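Local coordinates for xyloglucan-specific endo-beta-1,4-glucanase BoGH5A (Bacteroides ovatus, PDB 3ZMR), which cleaves the beta-1,4-linked glucan backbone of xyloglucan from within, retaining the beta configuration, and so releases xyloglucan oligosaccharides, at residues 263-266 with 267-270; 274-277 with 278-282. One frame throughout, in Å; residues are numbered along the deposited sequence.

Contact 1 of 2, residues 263-266 with 267-270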
# COMPACT_ATOMS: atom_id res chain seq x y z
N VAL A 263 -7.75 3.47 -0.22
CA VAL A 263 -8.11 4.69 -0.95
C VAL A 263 -9.21 4.30 -1.95
O VAL A 263 -9.09 3.34 -2.69
CB VAL A 263 -6.90 5.32 -1.66
CG1 VAL A 263 -7.35 6.50 -2.54
CG2 VAL A 263 -5.89 5.77 -0.61
N ASN A 264 -10.27 5.10 -1.93
CA ASN A 264 -11.50 4.92 -2.70
C ASN A 264 -11.97 6.30 -3.14
O ASN A 264 -11.55 7.28 -2.59
CB ASN A 264 -12.58 4.31 -1.74
CG ASN A 264 -13.89 4.00 -2.41
OD1 ASN A 264 -14.94 4.53 -2.01
ND2 ASN A 264 -13.86 3.13 -3.39
N ASN A 265 -12.84 6.36 -4.15
CA ASN A 265 -13.56 7.60 -4.42
C ASN A 265 -14.92 7.63 -3.69
O ASN A 265 -15.91 7.09 -4.18
CB ASN A 265 -13.73 7.83 -5.91
CG ASN A 265 -14.31 9.19 -6.19
OD1 ASN A 265 -14.62 9.95 -5.25
ND2 ASN A 265 -14.45 9.52 -7.47
N ASP A 266 -14.96 8.29 -2.54
CA ASP A 266 -16.16 8.31 -1.70
C ASP A 266 -17.34 9.06 -2.29
O ASP A 266 -18.45 8.92 -1.79
CB ASP A 266 -15.80 8.86 -0.30
CG ASP A 266 -15.21 7.75 0.65
OD1 ASP A 266 -15.15 6.55 0.25
OD2 ASP A 266 -14.83 8.09 1.79
N ASP A 267 -17.09 9.87 -3.31
CA ASP A 267 -18.12 10.65 -4.01
C ASP A 267 -18.75 9.87 -5.17
O ASP A 267 -19.73 10.33 -5.75
CB ASP A 267 -17.54 11.97 -4.57
CG ASP A 267 -17.28 13.03 -3.49
OD1 ASP A 267 -17.58 12.82 -2.30
OD2 ASP A 267 -16.78 14.11 -3.86
N ALA A 268 -18.21 8.70 -5.54
CA ALA A 268 -18.67 8.03 -6.78
C ALA A 268 -19.62 6.85 -6.57
O ALA A 268 -20.02 6.19 -7.53
CB ALA A 268 -17.50 7.64 -7.66
N ASN A 269 -19.99 6.58 -5.32
CA ASN A 269 -21.05 5.60 -5.04
C ASN A 269 -20.80 4.19 -5.63
O ASN A 269 -21.70 3.59 -6.18
CB ASN A 269 -22.41 6.15 -5.53
CG ASN A 269 -23.60 5.48 -4.86
OD1 ASN A 269 -24.54 5.06 -5.54
ND2 ASN A 269 -23.58 5.38 -3.53
N GLY A 270 -19.56 3.69 -5.54
CA GLY A 270 -19.21 2.33 -6.04
C GLY A 270 -19.06 2.23 -7.57
O GLY A 270 -19.05 1.15 -8.15
O HOH W 1 -13.91 12.60 -4.78
O HOH W 2 -16.91 4.84 -5.20
O HOH W 3 -20.77 7.90 -2.95
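N265 and A268 close a type I beta turn, in which A268 N donates to N265 O over 3.1 Å. The N-H aims almost straight at the oxygen (166°), but the donor stands well above the carbonyl plane. The side chain of N265 grips the same turn. Its CG lies opposite the backbone N (chi1 -172°), next to the carbonyl carbon, which brings the amide round to D267 and A268. There OD1 accepts from D267 N at 3.1 Å, again from a donor above the amide plane. This is an Asx turn, and it starts at the same residue as the beta turn. Both belong to the loop between strand 255-258 and helix 275-293 of the TIM barrel, just after E262, probably the proton donor. The other branch of the amide, ND2, rests on A268 CB at 3.6 Å. OD1 also lies 3.6 Å from D267 CB, and the amide is turned 46° from the D267 carboxylate. One water donates to N265 OD1 at 2.8 Å and weakly to D267 OD2. A second water donates to N265 O and accepts from G270 N. Each N265 oxygen therefore takes two bonds. With alanine in place of N265, D267 N would probably lose its side-chain acceptor and A268 CB the amide packed on it. A third water donates to D266 O and accepts weakly from N269 N. The D266 carboxylate turns elsewhere: its OD2 accepts from N223 ND2, and the side chain lies about 7 Å from a bound xylose unit of the ligand.

Contact 2 of 2, residues 274-277 with 278-282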
# COMPACT_ATOMS: atom_id res chain seq x y z
N THR A 274 -11.74 5.18 -12.49
CA THR A 274 -11.31 5.71 -13.78
C THR A 274 -9.80 5.80 -13.84
O THR A 274 -9.13 5.68 -12.82
CB THR A 274 -11.85 7.12 -13.95
OG1 THR A 274 -11.25 7.97 -12.95
CG2 THR A 274 -13.39 7.16 -13.81
N GLU A 275 -9.26 6.05 -15.03
CA GLU A 275 -7.82 6.24 -15.17
C GLU A 275 -7.31 7.41 -14.31
O GLU A 275 -6.22 7.33 -13.69
CB GLU A 275 -7.44 6.32 -16.64
CG GLU A 275 -7.51 4.97 -17.37
CD GLU A 275 -6.76 3.81 -16.69
OE1 GLU A 275 -5.61 3.98 -16.19
OE2 GLU A 275 -7.30 2.68 -16.66
N GLU A 276 -8.12 8.47 -14.19
CA GLU A 276 -7.82 9.58 -13.30
C GLU A 276 -7.67 9.08 -11.84
O GLU A 276 -6.71 9.44 -11.15
CB GLU A 276 -8.91 10.66 -13.38
CG GLU A 276 -8.80 11.74 -12.33
CD GLU A 276 -9.93 12.75 -12.36
OE1 GLU A 276 -11.01 12.42 -12.86
OE2 GLU A 276 -9.75 13.87 -11.84
N ASN A 277 -8.63 8.28 -11.39
CA ASN A 277 -8.57 7.76 -10.03
C ASN A 277 -7.29 6.94 -9.76
O ASN A 277 -6.62 7.12 -8.71
CB ASN A 277 -9.75 6.87 -9.70
CG ASN A 277 -11.11 7.56 -9.80
OD1 ASN A 277 -12.08 6.87 -10.14
ND2 ASN A 277 -11.23 8.86 -9.44
N TYR A 278 -6.92 6.05 -10.69
CA TYR A 278 -5.67 5.28 -10.53
C TYR A 278 -4.43 6.15 -10.56
O TYR A 278 -3.48 5.94 -9.79
CB TYR A 278 -5.59 4.14 -11.52
CG TYR A 278 -6.67 3.11 -11.38
CD1 TYR A 278 -6.84 2.37 -10.23
CD2 TYR A 278 -7.56 2.89 -12.43
CE1 TYR A 278 -7.84 1.43 -10.11
CE2 TYR A 278 -8.57 1.94 -12.33
CZ TYR A 278 -8.72 1.23 -11.15
OH TYR A 278 -9.70 0.26 -11.01
N ARG A 279 -4.41 7.14 -11.44
CA ARG A 279 -3.28 8.06 -11.52
C ARG A 279 -3.07 8.83 -10.22
O ARG A 279 -1.94 8.92 -9.70
CB ARG A 279 -3.44 9.02 -12.72
CG ARG A 279 -2.33 10.06 -12.81
CD ARG A 279 -2.32 10.80 -14.15
NE ARG A 279 -3.66 11.26 -14.51
CZ ARG A 279 -4.32 12.26 -13.94
NH1 ARG A 279 -3.76 12.98 -12.96
NH2 ARG A 279 -5.55 12.57 -14.36
N VAL A 280 -4.16 9.35 -9.67
CA VAL A 280 -4.06 10.17 -8.49
C VAL A 280 -3.74 9.29 -7.26
O VAL A 280 -2.93 9.65 -6.42
CB VAL A 280 -5.34 11.01 -8.28
CG1 VAL A 280 -5.25 11.74 -6.95
CG2 VAL A 280 -5.52 12.00 -9.43
N GLN A 281 -4.35 8.11 -7.19
CA GLN A 281 -4.09 7.21 -6.05
C GLN A 281 -2.67 6.64 -6.09
O GLN A 281 -1.98 6.62 -5.07
CB GLN A 281 -5.14 6.11 -5.98
CG GLN A 281 -4.93 5.12 -4.85
CD GLN A 281 -4.15 3.91 -5.26
OE1 GLN A 281 -4.23 3.43 -6.40
NE2 GLN A 281 -3.42 3.37 -4.31
N ASN A 282 -2.20 6.22 -7.26
CA ASN A 282 -0.78 5.86 -7.39
C ASN A 282 0.12 7.04 -7.00
O ASN A 282 1.13 6.85 -6.31
CB ASN A 282 -0.47 5.37 -8.80
CG ASN A 282 -0.82 3.91 -9.05
OD1 ASN A 282 -0.41 3.01 -8.30
ND2 ASN A 282 -1.53 3.65 -10.14
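The ring of Y278 packs against T274 at the start of helix 275-293, with CD2 3.2 Å from T274 O. This helix of the TIM barrel opens with a capping box, made by T274 and N277. T274 O and E275 OE2 both approach the Y278 ring obliquely. Outside the two segments, the ring of H319 stacks on it and the ring of Y309 meets it edge-to-face. The second flat group is the R279 guanidinium. Its NH2 lies 3.9 Å from E276 CG, and its plane is only 21° from that of the E276 carboxylate. In the capping box T274 is the N-cap, and its OG1 accepts from N277 N at 3.1 Å. In return, N277 OD1 accepts from T274 N at 2.9 Å, with the donor above the amide plane. Both branches of that amide are held, since ND2 donates to P225 O, and this fixes its rotation. T274 O carries a further load as the acceptor for Y278 N. Y278 CG sits beside its backbone N (chi1 -62°), and this swings the ring back over the helix start, next to the same oxygen. E276 and R279 carry opposite charges, but OE2 and NH2 stay 5.1 Å apart. Both reach D227, the first residue of helix 227-248, instead: R279 NH1 forms a salt bridge with its OD1, while E276 OE2 accepts from its backbone N. One turn of the helix is thereby tied to the start of another. On the backbone, E276 O accepts from V280 N at 2.9 Å, and V280 CG2 lies 3.3 Å from E276 O.

In the fold
The chain leaves barrel strand 255-258, passes E262 and reaches contact 1, where N265 to A268 make a tight turn within residues 263-270. A short link follows, and contact 2 then begins helix 275-293, which leads on to strand 304-307. The two contacts come in series, so they neither nest nor cross. Their centres are about 12 Å apart, yet they touch in two places. V263 CG1 packs on Q281 CG at 3.6 Å, and N265 ND2 lies 3.8 Å from N277 ND2. The turn after the strand is thus laid against the first turns of the helix. The loop around N223 to P225 meets both contacts, and so does Y309.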